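Local coordinates for protein acetyltransferase (PDB 2FSR) that probably transfers an acetyl group from acetyl-coenzyme A to an acceptor not yet identified, as a member of the GNAT family of N-acetyltransferases, at residues T29-R34 with L92-E97; R38-A43 with G71-D76; F83-L88 with I102-G107; E112-W117 with T148-V153. All blocks are in the same frame, centred on the assembly; numbering follows the deposited sequence.

Interaction 1 of 4, residues T29-R34 with L92-E97; sequences TLRTER and LGETGE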
loop_
_atom_site.group_PDB
_atom_site.type_symbol
_atom_site.label_atom_id
_atom_site.label_comp_id
_atom_site.label_asym_id
_atom_site.label_seq_id
_atom_site.Cartn_x
_atom_site.Cartn_y
_atom_site.Cartn_z
ATOM N N THR A 29 -13.172 3.870 1.915
ATOM C CA THR A 29 -13.293 2.900 0.820
ATOM C C THR A 29 -13.250 3.710 -0.471
ATOM O O THR A 29 -14.191 4.459 -0.781
ATOM C CB THR A 29 -14.595 2.086 0.888
ATOM O OG1 THR A 29 -14.557 1.220 2.023
ATOM C CG2 THR A 29 -14.782 1.218 -0.384
ATOM N N LEU A 30 -12.140 3.586 -1.200
ATOM C CA LEU A 30 -11.938 4.333 -2.437
ATOM C C LEU A 30 -12.396 3.513 -3.629
ATOM O O LEU A 30 -12.218 2.283 -3.667
ATOM C CB LEU A 30 -10.469 4.725 -2.613
ATOM C CG LEU A 30 -9.838 5.460 -1.434
ATOM C CD1 LEU A 30 -8.396 5.778 -1.747
ATOM C CD2 LEU A 30 -10.625 6.726 -1.125
ATOM N N ARG A 31 -12.993 4.211 -4.587
ATOM C CA ARG A 31 -13.374 3.608 -5.845
ATOM C C ARG A 31 -12.529 4.166 -6.974
ATOM O O ARG A 31 -12.286 5.377 -7.075
ATOM C CB ARG A 31 -14.860 3.805 -6.116
ATOM C CG ARG A 31 -15.749 2.924 -5.250
ATOM C CD ARG A 31 -16.776 2.180 -6.089
ATOM N NE ARG A 31 -16.304 0.858 -6.515
ATOM C CZ ARG A 31 -15.539 0.617 -7.580
ATOM N NH1 ARG A 31 -15.188 -0.623 -7.859
ATOM N NH2 ARG A 31 -15.119 1.598 -8.365
ATOM N N THR A 32 -12.043 3.261 -7.807
ATOM C CA THR A 32 -11.354 3.654 -9.014
ATOM C C THR A 32 -12.162 3.147 -10.216
ATOM O O THR A 32 -13.284 2.645 -10.054
ATOM C CB THR A 32 -9.892 3.133 -9.041
ATOM O OG1 THR A 32 -9.854 1.722 -9.282
ATOM C CG2 THR A 32 -9.182 3.431 -7.712
ATOM N N GLU A 33 -11.594 3.276 -11.407
ATOM C CA GLU A 33 -12.272 2.835 -12.621
ATOM C C GLU A 33 -12.690 1.376 -12.471
ATOM O O GLU A 33 -13.861 1.034 -12.667
ATOM C CB GLU A 33 -11.338 3.011 -13.812
ATOM C CG GLU A 33 -11.818 2.394 -15.126
ATOM C CD GLU A 33 -10.814 2.618 -16.242
ATOM O OE1 GLU A 33 -10.404 3.783 -16.453
ATOM O OE2 GLU A 33 -10.427 1.632 -16.903
ATOM N N ARG A 34 -11.730 0.537 -12.076
ATOM C CA ARG A 34 -11.924 -0.910 -12.065
ATOM C C ARG A 34 -11.901 -1.535 -10.676
ATOM O O ARG A 34 -12.191 -2.722 -10.531
ATOM C CB ARG A 34 -10.856 -1.585 -12.936
ATOM C CG ARG A 34 -10.958 -1.193 -14.413
ATOM C CD ARG A 34 -9.885 -1.857 -15.226
ATOM N NE ARG A 34 -8.558 -1.406 -14.801
ATOM C CZ ARG A 34 -7.407 -1.895 -15.253
ATOM N NH1 ARG A 34 -7.387 -2.866 -16.173
ATOM N NH2 ARG A 34 -6.273 -1.419 -14.771
ATOM N N LEU A 92 -11.761 -6.342 -7.117
ATOM C CA LEU A 92 -12.189 -6.043 -8.481
ATOM C C LEU A 92 -13.629 -5.534 -8.488
ATOM O O LEU A 92 -14.552 -6.233 -8.058
ATOM C CB LEU A 92 -12.080 -7.287 -9.369
ATOM C CG LEU A 92 -10.698 -7.692 -9.865
ATOM C CD1 LEU A 92 -10.784 -9.060 -10.536
ATOM C CD2 LEU A 92 -10.103 -6.667 -10.824
ATOM N N GLY A 93 -13.818 -4.314 -8.983
ATOM C CA GLY A 93 -15.157 -3.741 -9.169
ATOM C C GLY A 93 -16.072 -3.827 -7.967
ATOM O O GLY A 93 -15.658 -3.512 -6.849
ATOM N N GLU A 94 -17.317 -4.250 -8.200
ATOM C CA GLU A 94 -18.293 -4.489 -7.124
ATOM C C GLU A 94 -18.394 -5.985 -6.768
ATOM O O GLU A 94 -19.299 -6.411 -6.034
ATOM C CB GLU A 94 -19.674 -3.926 -7.513
ATOM C CG GLU A 94 -19.689 -2.429 -7.851
ATOM C CD GLU A 94 -19.104 -1.556 -6.746
ATOM O OE1 GLU A 94 -19.407 -1.788 -5.550
ATOM O OE2 GLU A 94 -18.336 -0.628 -7.077
ATOM N N THR A 95 -17.443 -6.774 -7.272
ATOM C CA THR A 95 -17.517 -8.243 -7.205
ATOM C C THR A 95 -17.043 -8.845 -5.885
ATOM O O THR A 95 -17.338 -10.014 -5.596
ATOM C CB THR A 95 -16.700 -8.912 -8.325
ATOM O OG1 THR A 95 -15.302 -8.844 -8.002
ATOM C CG2 THR A 95 -16.944 -8.241 -9.672
ATOM N N GLY A 96 -16.282 -8.066 -5.114
ATOM C CA GLY A 96 -15.701 -8.548 -3.868
ATOM C C GLY A 96 -14.524 -9.502 -4.031
ATOM O O GLY A 96 -14.051 -10.071 -3.045
ATOM N N GLU A 97 -14.066 -9.719 -5.264
ATOM C CA GLU A 97 -12.897 -10.580 -5.460
ATOM C C GLU A 97 -11.614 -9.812 -5.114
ATOM O O GLU A 97 -11.242 -8.852 -5.795
ATOM C CB GLU A 97 -12.811 -11.115 -6.878
ATOM C CG GLU A 97 -11.620 -12.039 -7.086
ATOM C CD GLU A 97 -11.448 -12.497 -8.522
ATOM O OE1 GLU A 97 -12.319 -12.180 -9.370
ATOM O OE2 GLU A 97 -10.425 -13.166 -8.800
#
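The guanidinium group of Arg31 overlaps the carboxylate of Glu94, whose OE2 sits over one of its faces. NE is the closest atom, 2.6 Å from Glu94 OE2, and the two flat groups are turned 52° to each other, so the salt bridge is made by a single oxygen over the face of the guanidinium, not by the side-by-side, two-bonded kind. Bends at chi2 (-130°) and chi3 (92°) bring the arginine chain round to its partner. The edge of the same guanidinium serves the backbone: Arg31 NH1 donates to Gly93 O at 3.1 Å, in the guanidinium plane but standing well above the plane of the carbonyl. Thr36 OG1 is a further partner of that oxygen. A backbone bond completes the join, from Gly93 N to Arg34 O at 2.8 Å. The side chain of Arg34, meanwhile, leads off to a salt bridge with Glu131 of helix 128-143. Behind Gly93, Leu92 O accepts from both Thr95 N and Thr95 OG1, and the hydroxyl in turn accepts from Glu97 N in an ST turn. With positive phi at Gly93, the backbone from Leu92 to Thr95 fits a type II' beta turn. Segment 92-97 is thus the connection of the beta hairpin formed by strands 87-92 and 97-105, tied at the surface to the turn that leads into strand 35-38.

Interaction 2 of 4, residues R38-A43 with G71-D76; sequences RPLAMA and GVFCHD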
loop_
_atom_site.group_PDB
_atom_site.type_symbol
_atom_site.label_atom_id
_atom_site.label_comp_id
_atom_site.label_asym_id
_atom_site.label_seq_id
_atom_site.Cartn_x
_atom_site.Cartn_y
_atom_site.Cartn_z
ATOM N N ARG A 38 -10.521 -1.026 -0.053
ATOM C CA ARG A 38 -11.360 -1.019 1.152
ATOM C C ARG A 38 -10.637 -1.540 2.400
ATOM O O ARG A 38 -9.546 -2.102 2.314
ATOM C CB ARG A 38 -12.669 -1.794 0.931
ATOM C CG ARG A 38 -12.482 -3.137 0.266
ATOM C CD ARG A 38 -12.459 -4.243 1.257
ATOM N NE ARG A 38 -12.164 -5.537 0.631
ATOM C CZ ARG A 38 -11.568 -6.532 1.267
ATOM N NH1 ARG A 38 -11.238 -6.392 2.552
ATOM N NH2 ARG A 38 -11.293 -7.659 0.626
ATOM N N PRO A 39 -11.228 -1.296 3.573
ATOM C CA PRO A 39 -10.523 -1.714 4.794
ATOM C C PRO A 39 -10.254 -3.210 4.925
ATOM O O PRO A 39 -11.036 -4.051 4.481
ATOM C CB PRO A 39 -11.445 -1.232 5.925
ATOM C CG PRO A 39 -12.316 -0.155 5.265
ATOM C CD PRO A 39 -12.502 -0.612 3.855
ATOM N N LEU A 40 -9.140 -3.512 5.569
ATOM C CA LEU A 40 -8.774 -4.878 5.912
ATOM C C LEU A 40 -9.829 -5.519 6.808
ATOM O O LEU A 40 -10.446 -4.848 7.652
ATOM C CB LEU A 40 -7.431 -4.896 6.647
ATOM C CG LEU A 40 -6.175 -5.059 5.791
ATOM C CD1 LEU A 40 -5.949 -3.842 4.864
ATOM C CD2 LEU A 40 -4.926 -5.337 6.643
ATOM N N ALA A 41 -10.009 -6.821 6.611
ATOM C CA ALA A 41 -10.877 -7.641 7.450
ATOM C C ALA A 41 -10.209 -8.978 7.713
ATOM O O ALA A 41 -9.353 -9.399 6.942
ATOM C CB ALA A 41 -12.244 -7.860 6.784
HETATM N N MSE A 42 -10.609 -9.662 8.779
HETATM C CA MSE A 42 -9.986 -10.951 9.074
HETATM C C MSE A 42 -10.127 -11.957 7.948
HETATM O O MSE A 42 -9.230 -12.791 7.767
HETATM C CB MSE A 42 -10.532 -11.572 10.360
HETATM C CG MSE A 42 -9.869 -11.094 11.585
HETATM SE SE MSE A 42 -7.914 -11.156 11.512
HETATM C CE MSE A 42 -7.600 -12.969 11.713
ATOM N N ALA A 43 -11.245 -11.891 7.212
ATOM C CA ALA A 43 -11.471 -12.794 6.076
ATOM C C ALA A 43 -10.364 -12.700 5.039
ATOM O O ALA A 43 -10.196 -13.621 4.222
ATOM C CB ALA A 43 -12.816 -12.531 5.418
ATOM N N GLY A 71 2.189 -9.578 12.054
ATOM C CA GLY A 71 2.604 -8.227 12.436
ATOM C C GLY A 71 2.437 -7.214 11.310
ATOM O O GLY A 71 1.939 -6.120 11.556
ATOM N N VAL A 72 2.841 -7.552 10.083
ATOM C CA VAL A 72 2.621 -6.611 8.962
ATOM C C VAL A 72 1.130 -6.358 8.705
ATOM O O VAL A 72 0.704 -5.219 8.479
ATOM C CB VAL A 72 3.305 -7.100 7.660
ATOM C CG1 VAL A 72 3.106 -6.083 6.526
ATOM C CG2 VAL A 72 4.807 -7.306 7.904
ATOM N N PHE A 73 0.317 -7.417 8.748
ATOM C CA PHE A 73 -1.129 -7.264 8.515
ATOM C C PHE A 73 -1.729 -6.323 9.568
ATOM O O PHE A 73 -2.550 -5.461 9.265
ATOM C CB PHE A 73 -1.772 -8.653 8.568
ATOM C CG PHE A 73 -3.196 -8.722 8.069
ATOM C CD1 PHE A 73 -3.485 -8.690 6.686
ATOM C CD2 PHE A 73 -4.244 -8.919 8.975
ATOM C CE1 PHE A 73 -4.805 -8.808 6.224
ATOM C CE2 PHE A 73 -5.575 -9.048 8.518
ATOM C CZ PHE A 73 -5.849 -8.984 7.137
ATOM N N CYS A 74 -1.306 -6.501 10.819
ATOM C CA CYS A 74 -1.792 -5.620 11.880
ATOM C C CYS A 74 -1.295 -4.170 11.727
ATOM O O CYS A 74 -2.087 -3.233 11.944
ATOM C CB CYS A 74 -1.404 -6.162 13.233
ATOM S SG CYS A 74 -2.322 -7.691 13.699
ATOM N N HIS A 75 -0.036 -4.007 11.317
ATOM C CA HIS A 75 0.535 -2.681 10.989
ATOM C C HIS A 75 -0.301 -2.044 9.868
ATOM O O HIS A 75 -0.654 -0.855 9.926
ATOM C CB HIS A 75 2.002 -2.871 10.590
ATOM C CG HIS A 75 2.531 -1.821 9.666
ATOM N ND1 HIS A 75 3.334 -0.790 10.109
ATOM C CD2 HIS A 75 2.405 -1.668 8.325
ATOM C CE1 HIS A 75 3.675 -0.038 9.072
ATOM N NE2 HIS A 75 3.147 -0.563 7.977
ATOM N N ASP A 76 -0.638 -2.856 8.864
ATOM C CA ASP A 76 -1.400 -2.364 7.715
ATOM C C ASP A 76 -2.754 -1.729 8.116
ATOM O O ASP A 76 -3.170 -0.698 7.596
ATOM C CB ASP A 76 -1.643 -3.515 6.739
ATOM C CG ASP A 76 -0.385 -3.962 5.987
ATOM O OD1 ASP A 76 0.588 -3.172 5.876
ATOM O OD2 ASP A 76 -0.394 -5.101 5.447
#
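Residues 38-43, leaving strand 35-38, run past helix 66-83 without pairing to it, the backbones coming closest where the CA atoms of Leu40 and Asp76 lie 8.0 Å apart. Side chains bridge the gap. Leu40 places its CD2 methyl over one face of the Phe73 ring, 3.7 Å from the centroid and 19° off the normal, a CH-pi contact displaced toward the CE1 side. The ring can reach the loop because Phe73 CG stands anti to the backbone N (chi1 -168°), and the leucine and phenylalanine side chains lie alongside each other, pointing opposite ways. The same methyl also rests against the helix, 3.8 Å from Asp76 CB, while the carboxylate of Asp76 has its strongest polar partner in Gln101. In the GNAT fold this is the point where the first strand region gives way to the pair of helices, here 45-53 and 66-83, that precede the central hairpin. Helix 45-53 adds two more rings to the cluster: Phe45 meets Phe73 in a T-shaped pair, and Tyr48 also touches the ring. At the ring edge, close to its plane, the backbone O of Ala41 lies 3.5 Å from Phe73 CZ. Met42, present as selenomethionine, adds a looser apolar contact, its SE standing 4.3 Å from Phe73 CE2. Where the loop begins, Arg38 NH1 donates to Pro39 O at 3.0 Å and also forms a salt bridge with Asp44.

Interaction 3 of 4, residues F83-L88 with I102-G107; sequences FGHGAL and IGINHG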
loop_
_atom_site.group_PDB
_atom_site.type_symbol
_atom_site.label_atom_id
_atom_site.label_comp_id
_atom_site.label_asym_id
_atom_site.label_seq_id
_atom_site.Cartn_x
_atom_site.Cartn_y
_atom_site.Cartn_z
ATOM N N PHE A 83 -1.955 7.191 12.139
ATOM C CA PHE A 83 -1.432 8.209 11.210
ATOM C C PHE A 83 -2.442 8.808 10.262
ATOM O O PHE A 83 -2.136 9.823 9.612
ATOM C CB PHE A 83 -0.297 7.637 10.353
ATOM C CG PHE A 83 0.799 7.023 11.144
ATOM C CD1 PHE A 83 1.603 7.807 11.970
ATOM C CD2 PHE A 83 1.029 5.656 11.059
ATOM C CE1 PHE A 83 2.612 7.215 12.726
ATOM C CE2 PHE A 83 2.028 5.052 11.797
ATOM C CZ PHE A 83 2.823 5.836 12.640
ATOM N N GLY A 84 -3.615 8.200 10.139
ATOM C CA GLY A 84 -4.639 8.685 9.197
ATOM C C GLY A 84 -4.437 8.210 7.762
ATOM O O GLY A 84 -5.080 8.701 6.838
ATOM N N HIS A 85 -3.550 7.233 7.616
ATOM C CA HIS A 85 -3.319 6.513 6.358
ATOM C C HIS A 85 -2.889 5.090 6.708
ATOM O O HIS A 85 -2.543 4.803 7.870
ATOM C CB HIS A 85 -2.239 7.205 5.505
ATOM C CG HIS A 85 -0.893 7.271 6.173
ATOM N ND1 HIS A 85 -0.129 6.153 6.435
ATOM C CD2 HIS A 85 -0.199 8.324 6.679
ATOM C CE1 HIS A 85 0.996 6.519 7.038
ATOM N NE2 HIS A 85 0.974 7.832 7.202
ATOM N N GLY A 86 -2.939 4.186 5.722
ATOM C CA GLY A 86 -2.652 2.776 5.977
ATOM C C GLY A 86 -2.949 1.956 4.743
ATOM O O GLY A 86 -2.962 2.496 3.631
ATOM N N ALA A 87 -3.163 0.654 4.929
ATOM C CA ALA A 87 -3.402 -0.240 3.790
ATOM C C ALA A 87 -4.878 -0.368 3.489
ATOM O O ALA A 87 -5.733 -0.237 4.390
ATOM C CB ALA A 87 -2.838 -1.617 4.082
ATOM N N LEU A 88 -5.160 -0.648 2.219
ATOM C CA LEU A 88 -6.502 -1.014 1.780
ATOM C C LEU A 88 -6.358 -2.261 0.913
ATOM O O LEU A 88 -5.361 -2.415 0.176
ATOM C CB LEU A 88 -7.124 0.117 0.957
ATOM C CG LEU A 88 -7.333 1.446 1.705
ATOM C CD1 LEU A 88 -7.641 2.600 0.746
ATOM C CD2 LEU A 88 -8.413 1.298 2.767
ATOM N N ILE A 102 -2.871 -2.274 -1.361
ATOM C CA ILE A 102 -2.156 -1.013 -1.549
ATOM C C ILE A 102 -2.089 -0.307 -0.195
ATOM O O ILE A 102 -3.024 -0.424 0.597
ATOM C CB ILE A 102 -2.880 -0.109 -2.603
ATOM C CG1 ILE A 102 -2.052 1.139 -2.941
ATOM C CG2 ILE A 102 -4.285 0.285 -2.133
ATOM C CD1 ILE A 102 -0.821 0.896 -3.747
ATOM N N GLY A 103 -0.991 0.390 0.094
ATOM C CA GLY A 103 -0.922 1.082 1.393
ATOM C C GLY A 103 0.093 2.188 1.503
ATOM O O GLY A 103 1.034 2.274 0.717
ATOM N N ILE A 104 -0.131 3.053 2.487
ATOM C CA ILE A 104 0.894 3.987 2.897
ATOM C C ILE A 104 1.270 3.678 4.346
ATOM O O ILE A 104 0.402 3.567 5.216
ATOM C CB ILE A 104 0.446 5.443 2.737
ATOM C CG1 ILE A 104 0.177 5.757 1.262
ATOM C CG2 ILE A 104 1.492 6.413 3.296
ATOM C CD1 ILE A 104 -0.647 7.029 1.062
ATOM N N ASN A 105 2.572 3.543 4.540
ATOM C CA ASN A 105 3.178 3.036 5.776
ATOM C C ASN A 105 3.944 4.117 6.499
ATOM O O ASN A 105 4.667 4.900 5.866
ATOM C CB ASN A 105 4.181 1.961 5.395
ATOM C CG ASN A 105 3.529 0.812 4.657
ATOM O OD1 ASN A 105 2.794 0.027 5.258
ATOM N ND2 ASN A 105 3.741 0.735 3.351
ATOM N N HIS A 106 3.866 4.141 7.826
ATOM C CA HIS A 106 4.810 4.979 8.575
ATOM C C HIS A 106 5.116 4.291 9.905
ATOM O O HIS A 106 4.899 3.077 10.038
ATOM C CB HIS A 106 4.261 6.400 8.759
ATOM C CG HIS A 106 5.321 7.450 8.968
ATOM N ND1 HIS A 106 5.013 8.739 9.348
ATOM C CD2 HIS A 106 6.675 7.399 8.864
ATOM C CE1 HIS A 106 6.128 9.439 9.458
ATOM N NE2 HIS A 106 7.152 8.650 9.184
ATOM N N GLY A 107 5.606 5.059 10.869
ATOM C CA GLY A 107 6.017 4.484 12.140
ATOM C C GLY A 107 7.504 4.161 12.156
ATOM O O GLY A 107 8.232 4.485 11.213
#
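This is the antiparallel pairing at the open end of a beta hairpin, buried in the central sheet, where strand 87-92 meets strand 97-105. Leu88 and Ile102 form a hydrogen-bonded pair, with Leu88 N to Ile102 O at 2.7 Å and Ile102 N to Leu88 O at 2.9 Å, both nearly straight. Next to them Ala87 and Gly103 make a non-hydrogen-bonded pair whose CA atoms approach to 3.7 Å, a closeness that the absent side chain of Gly103 permits. Ile104 N still donates to Gly86 O at 3.1 Å. Beyond Gly86 a side chain takes over from the backbone: His85 ND1 donates to Ile104 O at 2.9 Å, reaching it from above the carbonyl plane. At chi1 61° the ring is folded back over its own backbone, which places Ile104 CG2 over one face and Phe83 CB over the other. Farther out, His106 CB sits over the centre of the Phe83 ring, 4.0 Å from the centroid. His85 NE2 and His106 ND1 both bond to Lys113 NZ. Ile102 and Ile104 pack on helix 128-143, whereas Ala87, on the other face, meets Asp76 of helix 66-83, and strand 114-119 continues the sheet beyond strand 97-105.

Interaction 4 of 4, residues E112-W117 with T148-V153; sequences EKELGW and TLVSYV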
loop_
_atom_site.group_PDB
_atom_site.type_symbol
_atom_site.label_atom_id
_atom_site.label_comp_id
_atom_site.label_asym_id
_atom_site.label_seq_id
_atom_site.Cartn_x
_atom_site.Cartn_y
_atom_site.Cartn_z
ATOM N N GLU A 112 10.462 7.459 6.015
ATOM C CA GLU A 112 9.503 8.397 5.463
ATOM C C GLU A 112 8.211 7.649 5.139
ATOM O O GLU A 112 8.235 6.410 5.016
ATOM C CB GLU A 112 10.081 9.022 4.186
ATOM C CG GLU A 112 11.297 9.932 4.470
ATOM C CD GLU A 112 11.770 10.687 3.231
ATOM O OE1 GLU A 112 12.616 10.132 2.498
ATOM O OE2 GLU A 112 11.258 11.802 2.992
ATOM N N LYS A 113 7.111 8.396 5.004
ATOM C CA LYS A 113 5.806 7.800 4.614
ATOM C C LYS A 113 5.952 7.129 3.261
ATOM O O LYS A 113 6.444 7.732 2.314
ATOM C CB LYS A 113 4.676 8.826 4.633
ATOM C CG LYS A 113 4.365 9.359 6.033
ATOM C CD LYS A 113 3.170 10.295 6.015
ATOM C CE LYS A 113 2.896 10.891 7.388
ATOM N NZ LYS A 113 2.469 9.885 8.413
ATOM N N GLU A 114 5.532 5.875 3.179
ATOM C CA GLU A 114 5.922 4.973 2.084
ATOM C C GLU A 114 4.723 4.287 1.446
ATOM O O GLU A 114 3.897 3.685 2.145
ATOM C CB GLU A 114 6.926 3.919 2.582
ATOM C CG GLU A 114 7.671 3.198 1.449
ATOM C CD GLU A 114 7.195 1.814 1.185
ATOM O OE1 GLU A 114 6.206 1.371 1.829
ATOM O OE2 GLU A 114 7.859 1.142 0.368
ATOM N N LEU A 115 4.641 4.375 0.123
ATOM C CA LEU A 115 3.591 3.747 -0.672
ATOM C C LEU A 115 4.057 2.369 -1.150
ATOM O O LEU A 115 5.125 2.241 -1.759
ATOM C CB LEU A 115 3.272 4.640 -1.889
ATOM C CG LEU A 115 2.155 4.224 -2.864
ATOM C CD1 LEU A 115 0.796 4.306 -2.207
ATOM C CD2 LEU A 115 2.180 5.106 -4.121
ATOM N N GLY A 116 3.269 1.336 -0.843
ATOM C CA GLY A 116 3.612 -0.012 -1.303
ATOM C C GLY A 116 2.411 -0.739 -1.850
ATOM O O GLY A 116 1.275 -0.380 -1.571
ATOM N N TRP A 117 2.669 -1.767 -2.654
ATOM C CA TRP A 117 1.566 -2.522 -3.276
ATOM C C TRP A 117 1.987 -3.957 -3.499
ATOM O O TRP A 117 3.175 -4.269 -3.568
ATOM C CB TRP A 117 1.140 -1.920 -4.639
ATOM C CG TRP A 117 2.308 -1.734 -5.567
ATOM C CD1 TRP A 117 2.836 -2.656 -6.436
ATOM C CD2 TRP A 117 3.115 -0.562 -5.693
ATOM N NE1 TRP A 117 3.934 -2.130 -7.077
ATOM C CE2 TRP A 117 4.120 -0.841 -6.649
ATOM C CE3 TRP A 117 3.093 0.697 -5.083
ATOM C CZ2 TRP A 117 5.097 0.093 -7.002
ATOM C CZ3 TRP A 117 4.055 1.624 -5.442
ATOM C CH2 TRP A 117 5.048 1.319 -6.384
ATOM N N THR A 148 5.486 14.910 0.753
ATOM C CA THR A 148 6.222 13.960 -0.090
ATOM C C THR A 148 5.718 12.553 0.190
ATOM O O THR A 148 4.954 12.340 1.130
ATOM C CB THR A 148 7.777 14.037 0.134
ATOM O OG1 THR A 148 8.457 13.289 -0.891
ATOM C CG2 THR A 148 8.189 13.498 1.502
ATOM N N LEU A 149 6.174 11.605 -0.615
ATOM C CA LEU A 149 5.834 10.193 -0.450
ATOM C C LEU A 149 6.935 9.391 -1.157
ATOM O O LEU A 149 7.484 9.851 -2.176
ATOM C CB LEU A 149 4.477 9.941 -1.100
ATOM C CG LEU A 149 3.706 8.673 -0.819
ATOM C CD1 LEU A 149 3.414 8.434 0.688
ATOM C CD2 LEU A 149 2.395 8.755 -1.619
ATOM N N VAL A 150 7.296 8.226 -0.615
ATOM C CA VAL A 150 8.361 7.395 -1.215
ATOM C C VAL A 150 7.891 5.959 -1.406
ATOM O O VAL A 150 6.867 5.572 -0.875
ATOM C CB VAL A 150 9.677 7.389 -0.394
ATOM C CG1 VAL A 150 10.233 8.805 -0.235
ATOM C CG2 VAL A 150 9.441 6.769 0.969
ATOM N N SER A 151 8.650 5.186 -2.173
ATOM C CA SER A 151 8.537 3.722 -2.161
ATOM C C SER A 151 9.924 3.113 -2.015
ATOM O O SER A 151 10.856 3.513 -2.727
ATOM C CB SER A 151 7.899 3.216 -3.459
ATOM O OG SER A 151 6.554 3.593 -3.594
ATOM N N TYR A 152 10.074 2.141 -1.106
ATOM C CA TYR A 152 11.334 1.385 -0.959
ATOM C C TYR A 152 11.248 0.164 -1.861
ATOM O O TYR A 152 10.318 -0.642 -1.726
ATOM C CB TYR A 152 11.594 0.975 0.510
ATOM C CG TYR A 152 11.593 2.190 1.424
ATOM C CD1 TYR A 152 12.464 3.251 1.192
ATOM C CD2 TYR A 152 10.712 2.291 2.500
ATOM C CE1 TYR A 152 12.454 4.383 2.007
ATOM C CE2 TYR A 152 10.704 3.419 3.324
ATOM C CZ TYR A 152 11.569 4.459 3.066
ATOM O OH TYR A 152 11.570 5.585 3.847
ATOM N N VAL A 153 12.208 0.040 -2.775
ATOM C CA VAL A 153 12.175 -1.034 -3.787
ATOM C C VAL A 153 13.557 -1.686 -3.879
ATOM O O VAL A 153 14.559 -0.992 -4.002
ATOM C CB VAL A 153 11.778 -0.457 -5.194
ATOM C CG1 VAL A 153 11.748 -1.560 -6.274
ATOM C CG2 VAL A 153 10.450 0.266 -5.147
HETATM O O HOH W 1 12.918 7.504 2.710
#
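Two neighbouring strands that part company, the hallmark of the GNAT fold, meet here: 114-119 and 149-153 run in the same general direction but diverge by 50°. Their pairing amounts to a single bridge, between Glu114 and Val150. Val150 N donates to Lys113 O at 3.1 Å, and Leu115 N to Val150 O at 2.7 Å. Past that point side chains span the widening gap. Glu114, bent at chi2 (-104°), turns its carboxylate along the neighbouring strand, where OE2 accepts from Tyr152 N at 2.8 Å through its anti lone pair. The carboxylate thereby does the job a backbone carbonyl would do in a continuing sheet. Its plane lies only 11° from that of the Tyr152 ring, and Glu114 CG presses to 3.3 Å from Tyr152 CD2. Glu114 OE1 is held in turn by Asn105. On the other side of the strand, Ser151 OG donates to Leu115 O at 2.7 Å, with Tyr187 OH a further partner, and Trp117 CZ3 lies near the same hydroxyl. At the Glu112 end of the contact, Tyr152 OH accepts from Glu112 N at 3.1 Å and gives its own proton to a water, which donates to Glu112 OE1. That carboxylate also forms a salt bridge with Arg186. Leu149 packs its CG against Leu115 CB, facing helix 128-143. In relatives this V-shaped opening between the fourth and fifth strands of the fold admits the pantetheine arm of acetyl-coenzyme A, and the splay here is consistent with that cleft.

Interactions 1, 3 and 4 all reach the five-stranded sheet: interaction 1 at its outer strand and hairpin turn, interaction 3 at the hairpin's other end, interaction 4 at the strand on the opposite border. The centres of interactions 1 and 4 lie about 23 Å apart, on opposite sides of the chain's centre. Interaction 3 touches all three others, meeting interaction 1 where Leu30 CD1 lies 4.1 Å from Leu88 CD1. Toward interaction 2, His75 NE2 lies 2.8 Å from Asn105 OD1; toward interaction 4, Asn105 N lies 2.7 Å from Glu114 O. Asn105 links helix 66-83 to the strand that borders the probable acetyl-coenzyme A cleft at interaction 4, about 18 Å from interaction 2 between centres.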